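Local atomic coordinates of periplasmic cell division protein (SufI) (Aquifex aeolicus, PDB entry 6SYY), a protein that probably works as a copper-dependent oxidoreductase of the multicopper oxidase family, a laccase-like enzyme with methionine-rich loops. Residues Val63-Lys68 with Ser115-His120; Ala124-Lys127 with Pro132-Ala135; Pro160-His163 with Tyr168-Tyr171. One frame throughout, in Å; residues are numbered along the deposited sequence.

How the contacts relate
The three contacts follow one another along the chain in the order 1, 2, 3, all in the N-terminal part of the modelled chain. The centres of contacts 1 and 2 are about 12 Å apart, and contact 3 is centred about 11 Å from contact 1. Contact 1 joins strand 63-72 of one sheet to strand 117-120 at the rim of another. Contact 2 lies in the loop that follows strand 117-120, and contact 3 joins the end of strand 154-160 to helix 166-172. Strands 117-120 and 154-160 are antiparallel neighbours; just beyond their ends I116 O lies 2.8 Å from H161 N. H118, H120 and H161 all line the pocket of one bound oxygen atom, while contact 2 lies alongside.

Contact 1. Residues Val63-Lys68 with Ser115-His120; sequences VSITAK and SIIHWH. With CU (copper (II) ion), chain E; O (oxygen atom), chain F.
I65 reaches from strand 63-72 to two side chains of strand 117-120, using a different branch for each. Its CG2 methyl packs on the tip of I117, 3.7 Å from CD1. The longer branch ends in CD1, which comes up to the rim of the W119 indole near the ring plane, 3.5 Å from CH2. The first torsion of I65 splits the branches, with CG1 opposite the carbonyl carbon and CG2 opposite the backbone N (chi1 -53°); CG1 then runs on extended (chi2 170°), which carries CD1 to the tryptophan. I117 joins the two neighbours, because its own CG2 sits 3.6 Å above one face of the W119 ring, offset toward the rim. The patch is buried and wholly apolar. Y85 and F107 extend it, as does Y158 from the neighbouring strand 154-160.

On strand 117-120 the residues between and beyond these apolar ones point to copper. H120 binds a copper ion through ND1 at 2.0 Å, and H159 and H510 complete that site; the bound oxygen atom is 2.4 Å from the same copper. H118 serves another copper together with H454. The backbone N of H120 lies 3.6 Å above the centre of the H118 ring, and D129 O accepts a hydrogen bond from H118 ND1. The pattern fits the His-X-His motifs by which multicopper oxidases hold their trinuclear copper cluster, here H118-W119-H120 on a cupredoxin-type domain.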
# COMPACT_ATOMS: atom_id res chain seq x y z
N VAL A 63 16.61 11.75 -10.59
CA VAL A 63 17.04 10.92 -9.47
C VAL A 63 17.09 9.47 -9.94
O VAL A 63 16.11 8.95 -10.46
CB VAL A 63 16.08 11.05 -8.28
CG1 VAL A 63 16.48 10.08 -7.17
CG2 VAL A 63 16.04 12.48 -7.78
N SER A 64 18.24 8.83 -9.72
CA SER A 64 18.40 7.41 -10.04
C SER A 64 17.90 6.57 -8.87
O SER A 64 18.28 6.80 -7.72
CB SER A 64 19.86 7.08 -10.36
OG SER A 64 20.28 7.74 -11.54
N ILE A 65 17.04 5.60 -9.18
CA ILE A 65 16.57 4.63 -8.21
C ILE A 65 17.02 3.27 -8.71
O ILE A 65 16.50 2.76 -9.71
CB ILE A 65 15.05 4.68 -8.03
CG1 ILE A 65 14.61 6.11 -7.70
CG2 ILE A 65 14.61 3.72 -6.94
CD1 ILE A 65 13.13 6.30 -7.73
N THR A 66 18.00 2.68 -8.03
CA THR A 66 18.64 1.45 -8.49
C THR A 66 18.19 0.28 -7.63
O THR A 66 18.35 0.31 -6.41
CB THR A 66 20.16 1.58 -8.46
OG1 THR A 66 20.56 2.75 -9.18
CG2 THR A 66 20.80 0.35 -9.09
N ALA A 67 17.62 -0.74 -8.27
CA ALA A 67 17.34 -2.00 -7.61
C ALA A 67 18.57 -2.90 -7.74
O ALA A 67 19.12 -3.04 -8.83
CB ALA A 67 16.12 -2.69 -8.21
N LYS A 68 19.00 -3.48 -6.63
CA LYS A 68 20.23 -4.26 -6.65
C LYS A 68 20.18 -5.33 -5.56
O LYS A 68 19.44 -5.22 -4.58
CB LYS A 68 21.46 -3.37 -6.46
CG LYS A 68 21.60 -2.78 -5.07
CD LYS A 68 22.98 -2.18 -4.87
CE LYS A 68 23.23 -1.86 -3.40
NZ LYS A 68 24.57 -1.27 -3.16
N SER A 115 12.23 -5.75 -14.58
CA SER A 115 11.56 -5.08 -13.48
C SER A 115 11.13 -3.68 -13.91
O SER A 115 11.58 -3.15 -14.93
CB SER A 115 12.45 -5.01 -12.24
OG SER A 115 11.72 -4.52 -11.12
N ILE A 116 10.26 -3.09 -13.09
CA ILE A 116 9.79 -1.72 -13.27
C ILE A 116 9.21 -1.29 -11.93
O ILE A 116 8.65 -2.11 -11.20
CB ILE A 116 8.75 -1.62 -14.42
CG1 ILE A 116 8.42 -0.16 -14.72
CG2 ILE A 116 7.49 -2.41 -14.09
CD1 ILE A 116 9.50 0.56 -15.51
N ILE A 117 9.36 -0.02 -11.60
CA ILE A 117 8.82 0.51 -10.36
C ILE A 117 7.42 1.04 -10.62
O ILE A 117 7.21 1.81 -11.56
CB ILE A 117 9.71 1.63 -9.78
CG1 ILE A 117 11.17 1.16 -9.67
CG2 ILE A 117 9.19 2.06 -8.42
CD1 ILE A 117 12.09 2.24 -9.15
N HIS A 118 6.47 0.61 -9.81
CA HIS A 118 5.13 1.19 -9.82
C HIS A 118 5.00 2.18 -8.67
O HIS A 118 5.35 1.87 -7.53
CB HIS A 118 4.07 0.10 -9.69
CG HIS A 118 2.68 0.64 -9.54
ND1 HIS A 118 2.17 1.61 -10.38
CD2 HIS A 118 1.70 0.36 -8.65
CE1 HIS A 118 0.93 1.90 -10.01
NE2 HIS A 118 0.62 1.15 -8.96
N TRP A 119 4.51 3.38 -8.98
CA TRP A 119 4.23 4.40 -7.96
C TRP A 119 2.78 4.22 -7.52
O TRP A 119 1.86 4.91 -7.97
CB TRP A 119 4.50 5.79 -8.51
CG TRP A 119 5.74 5.88 -9.34
CD1 TRP A 119 5.82 6.05 -10.69
CD2 TRP A 119 7.09 5.78 -8.87
NE1 TRP A 119 7.13 6.08 -11.09
CE2 TRP A 119 7.93 5.91 -9.99
CE3 TRP A 119 7.67 5.60 -7.61
CZ2 TRP A 119 9.32 5.86 -9.90
CZ3 TRP A 119 9.05 5.55 -7.52
CH2 TRP A 119 9.86 5.68 -8.65
N HIS A 120 2.58 3.26 -6.62
CA HIS A 120 1.25 2.82 -6.23
C HIS A 120 0.46 3.96 -5.61
O HIS A 120 0.89 4.56 -4.61
CB HIS A 120 1.37 1.64 -5.26
CG HIS A 120 0.06 1.03 -4.84
ND1 HIS A 120 -0.13 -0.33 -4.73
CD2 HIS A 120 -1.12 1.60 -4.48
CE1 HIS A 120 -1.36 -0.58 -4.33
NE2 HIS A 120 -1.99 0.58 -4.17
CU CU E . 0.97 -1.86 -5.30
O O F . 0.23 -2.37 -7.54

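Contact 2. Residues Ala124-Lys127 with Pro132-Ala135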
# COMPACT_ATOMS: atom_id res chain seq x y z
N ALA A 124 -0.85 9.43 -12.59
CA ALA A 124 0.28 9.70 -13.47
C ALA A 124 -0.07 9.32 -14.90
O ALA A 124 -0.96 8.48 -15.11
CB ALA A 124 1.52 8.91 -13.02
N PRO A 125 0.58 9.93 -15.89
CA PRO A 125 0.52 9.36 -17.24
C PRO A 125 1.07 7.95 -17.20
O PRO A 125 2.06 7.68 -16.51
CB PRO A 125 1.39 10.31 -18.07
CG PRO A 125 1.50 11.56 -17.26
CD PRO A 125 1.43 11.12 -15.82
N TRP A 126 0.42 7.04 -17.91
CA TRP A 126 0.65 5.62 -17.65
C TRP A 126 2.04 5.17 -18.07
O TRP A 126 2.56 4.19 -17.52
CB TRP A 126 -0.42 4.78 -18.33
CG TRP A 126 -0.27 4.62 -19.79
CD1 TRP A 126 -0.49 5.56 -20.75
CD2 TRP A 126 0.13 3.43 -20.48
NE1 TRP A 126 -0.26 5.03 -22.00
CE2 TRP A 126 0.13 3.72 -21.86
CE3 TRP A 126 0.49 2.14 -20.06
CZ2 TRP A 126 0.47 2.78 -22.82
CZ3 TRP A 126 0.82 1.21 -21.02
CH2 TRP A 126 0.81 1.53 -22.38
N LYS A 127 2.68 5.87 -19.01
CA LYS A 127 4.07 5.56 -19.32
C LYS A 127 5.01 6.03 -18.21
O LYS A 127 6.19 5.68 -18.24
CB LYS A 127 4.45 6.19 -20.66
CG LYS A 127 3.53 5.74 -21.78
CD LYS A 127 3.76 6.47 -23.09
CE LYS A 127 2.81 5.95 -24.16
NZ LYS A 127 2.98 6.64 -25.47
N PRO A 132 3.63 -3.08 -16.56
CA PRO A 132 4.50 -4.21 -16.93
C PRO A 132 5.00 -4.18 -18.36
O PRO A 132 6.08 -4.72 -18.63
CB PRO A 132 3.61 -5.43 -16.67
CG PRO A 132 2.62 -4.98 -15.69
CD PRO A 132 2.37 -3.53 -15.95
N TYR A 133 4.26 -3.56 -19.29
CA TYR A 133 4.72 -3.48 -20.68
C TYR A 133 6.07 -2.78 -20.78
O TYR A 133 6.84 -3.06 -21.70
CB TYR A 133 3.70 -2.73 -21.55
CG TYR A 133 2.38 -3.43 -21.74
CD1 TYR A 133 2.24 -4.79 -21.49
CD2 TYR A 133 1.26 -2.73 -22.17
CE1 TYR A 133 1.03 -5.43 -21.66
CE2 TYR A 133 0.04 -3.36 -22.34
CZ TYR A 133 -0.07 -4.71 -22.09
OH TYR A 133 -1.28 -5.34 -22.25
N TYR A 134 6.37 -1.87 -19.85
CA TYR A 134 7.56 -1.05 -19.90
C TYR A 134 8.71 -1.60 -19.07
O TYR A 134 9.74 -0.94 -18.94
CB TYR A 134 7.23 0.37 -19.43
CG TYR A 134 6.40 1.12 -20.44
CD1 TYR A 134 6.97 1.58 -21.62
CD2 TYR A 134 5.05 1.34 -20.23
CE1 TYR A 134 6.23 2.25 -22.56
CE2 TYR A 134 4.29 2.02 -21.17
CZ TYR A 134 4.89 2.47 -22.34
OH TYR A 134 4.14 3.14 -23.28
N ALA A 135 8.55 -2.79 -18.49
CA ALA A 135 9.62 -3.39 -17.70
C ALA A 135 10.89 -3.50 -18.53
O ALA A 135 10.85 -3.78 -19.73
CB ALA A 135 9.19 -4.76 -17.19
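K127 and Y134 are the closest backbone neighbours here, their CA atoms 7.5 Å apart, where two short 3-10 turns of the loop between strands 117-120 and 141-143 face each other; the second is closed by A135 N donating to P132 O. The side chains fill the gap. Y134 turns the CE2 side of its ring onto the indole of W126 in an edge-to-face pair: the centroid of the tryptophan six-membered ring is 5.2 Å from that of the tyrosine ring, and the planes are inclined at 61°. CE2 stands 3.5 Å above the indole, nearer its rim than its middle, and is 3.6 Å from W126 CZ3.

K127 shares that indole face, its CG lying 3.8 Å above the plane. From there the lysine chain runs on fully extended past the end of the tyrosine, so that Y134 OH faces its CG, CD and CE methylenes; Y134 is poorly ordered, and the exact spacing at its hydroxyl is doubtful. The indole is brought into position by a first torsion that sets CG between the backbone N and the carbonyl carbon (chi1 76°). Y133 adds a lighter contact, its CD2 4.1 Å from W126 CZ3 and near the indole plane, while its hydroxyl is engaged with Y418 O and N522 ND2. H131 meets W126 edge-to-face, and strand 503-509 packs on the indole through I504 and Y505. The W126 side chain is about 7 Å from that of the copper ligand H456, which puts the contact beside the cluster.

Across this contact the attraction is aromatic and dispersive, with W126 as its buried floor. The edge of Y134 rests on an indole face and its end lies against methylenes; nothing polar fixes it to W126 or K127, which may be part of why it is poorly ordered.

Contact 3. Residues Pro160-His163 with Tyr168-Tyr171. With CU (copper (II) ion), chain C.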
# COMPACT_ATOMS: atom_id res chain seq x y z
N PRO A 160 7.99 -2.96 -7.17
CA PRO A 160 8.10 -3.38 -8.57
C PRO A 160 6.79 -3.94 -9.10
O PRO A 160 5.93 -4.41 -8.36
CB PRO A 160 9.19 -4.46 -8.53
CG PRO A 160 9.13 -4.98 -7.15
CD PRO A 160 8.77 -3.82 -6.28
N HIS A 161 6.66 -3.87 -10.42
CA HIS A 161 5.47 -4.40 -11.07
C HIS A 161 5.79 -5.26 -12.29
O HIS A 161 5.09 -5.15 -13.30
CB HIS A 161 4.56 -3.24 -11.50
CG HIS A 161 3.11 -3.47 -11.22
ND1 HIS A 161 2.37 -4.44 -11.85
CD2 HIS A 161 2.26 -2.83 -10.38
CE1 HIS A 161 1.13 -4.40 -11.41
NE2 HIS A 161 1.03 -3.43 -10.51
N PRO A 162 6.81 -6.13 -12.27
CA PRO A 162 7.06 -6.96 -13.44
C PRO A 162 6.04 -8.08 -13.57
O PRO A 162 5.48 -8.58 -12.58
CB PRO A 162 8.46 -7.53 -13.19
CG PRO A 162 8.55 -7.62 -11.72
CD PRO A 162 7.77 -6.44 -11.19
N HIS A 163 5.78 -8.45 -14.82
CA HIS A 163 4.89 -9.56 -15.14
C HIS A 163 5.34 -10.84 -14.45
O HIS A 163 6.45 -11.32 -14.68
CB HIS A 163 4.86 -9.74 -16.66
CG HIS A 163 4.17 -10.98 -17.13
ND1 HIS A 163 3.02 -11.46 -16.54
CD2 HIS A 163 4.46 -11.83 -18.15
CE1 HIS A 163 2.64 -12.56 -17.17
NE2 HIS A 163 3.49 -12.80 -18.15
N TYR A 168 7.76 -12.05 -6.08
CA TYR A 168 9.14 -12.39 -5.75
C TYR A 168 9.93 -11.14 -5.35
O TYR A 168 10.60 -11.13 -4.31
CB TYR A 168 9.82 -13.09 -6.93
CG TYR A 168 11.28 -13.41 -6.69
CD1 TYR A 168 12.27 -12.48 -6.96
CD2 TYR A 168 11.65 -14.64 -6.19
CE1 TYR A 168 13.60 -12.76 -6.73
CE2 TYR A 168 12.98 -14.94 -5.96
CZ TYR A 168 13.96 -14.00 -6.23
OH TYR A 168 15.28 -14.28 -6.01
N GLN A 169 9.87 -10.09 -6.16
CA GLN A 169 10.75 -8.95 -5.94
C GLN A 169 10.32 -8.14 -4.72
O GLN A 169 11.17 -7.65 -3.97
CB GLN A 169 10.81 -8.08 -7.19
CG GLN A 169 11.48 -8.77 -8.37
CD GLN A 169 11.96 -7.79 -9.41
OE1 GLN A 169 11.22 -6.89 -9.82
NE2 GLN A 169 13.21 -7.94 -9.84
N VAL A 170 9.02 -7.99 -4.51
CA VAL A 170 8.55 -7.31 -3.30
C VAL A 170 8.98 -8.08 -2.07
O VAL A 170 9.56 -7.52 -1.12
CB VAL A 170 7.02 -7.12 -3.34
CG1 VAL A 170 6.51 -6.60 -2.01
CG2 VAL A 170 6.64 -6.18 -4.47
N TYR A 171 8.75 -9.40 -2.07
CA TYR A 171 9.10 -10.22 -0.92
C TYR A 171 10.59 -10.19 -0.64
O TYR A 171 11.00 -10.25 0.53
CB TYR A 171 8.63 -11.66 -1.15
CG TYR A 171 8.96 -12.59 -0.01
CD1 TYR A 171 8.24 -12.54 1.17
CD2 TYR A 171 9.99 -13.52 -0.12
CE1 TYR A 171 8.53 -13.39 2.22
CE2 TYR A 171 10.28 -14.38 0.93
CZ TYR A 171 9.55 -14.31 2.10
OH TYR A 171 9.83 -15.16 3.15
CU CU C . -0.45 -2.48 -9.53
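The His-Pro-His motif that ends strand 154-160 packs here against helix 166-172, and both P160 of the motif and P162 just after it take part. P160 lies between two copper ligands, H159 and H161. Its ring atoms spread over two residues of the helix: CG rests on Q169 CB at 3.5 Å, and CD meets the CG2 methyl of V170 at 3.7 Å. The valine torsion places that methyl beside its backbone N, with CG1 opposite the N (chi1 172°), and CG2 is the branch that reaches the proline.

Q169 reaches across both prolines at a slant with an extended chain. Its amide oxygen OE1 sits between them, 3.4 Å from P160 CB and 3.4 Å from P162 CG, so that C-H groups of two rings close round a buried carbonyl. The oxygen is not left without a true donor: S115 OG supplies a hydrogen bond to it and ties the helix to the segment that leads into strand 117-120.

H161 turns its side chain away from the helix and binds copper through NE2 at 2.0 Å. H456, H508 and the bound oxygen atom are that copper's other partners, and the ring of H118 meets that of H161 edge-to-face.

The chemistry is therefore divided by direction. The prolines offer an apolar surface to the helix, and the histidine between them is left facing the metal. The amide oxygen, set between two proline C-H groups and bonded to S115 OG, fixes Q169 against the turn that carries H161.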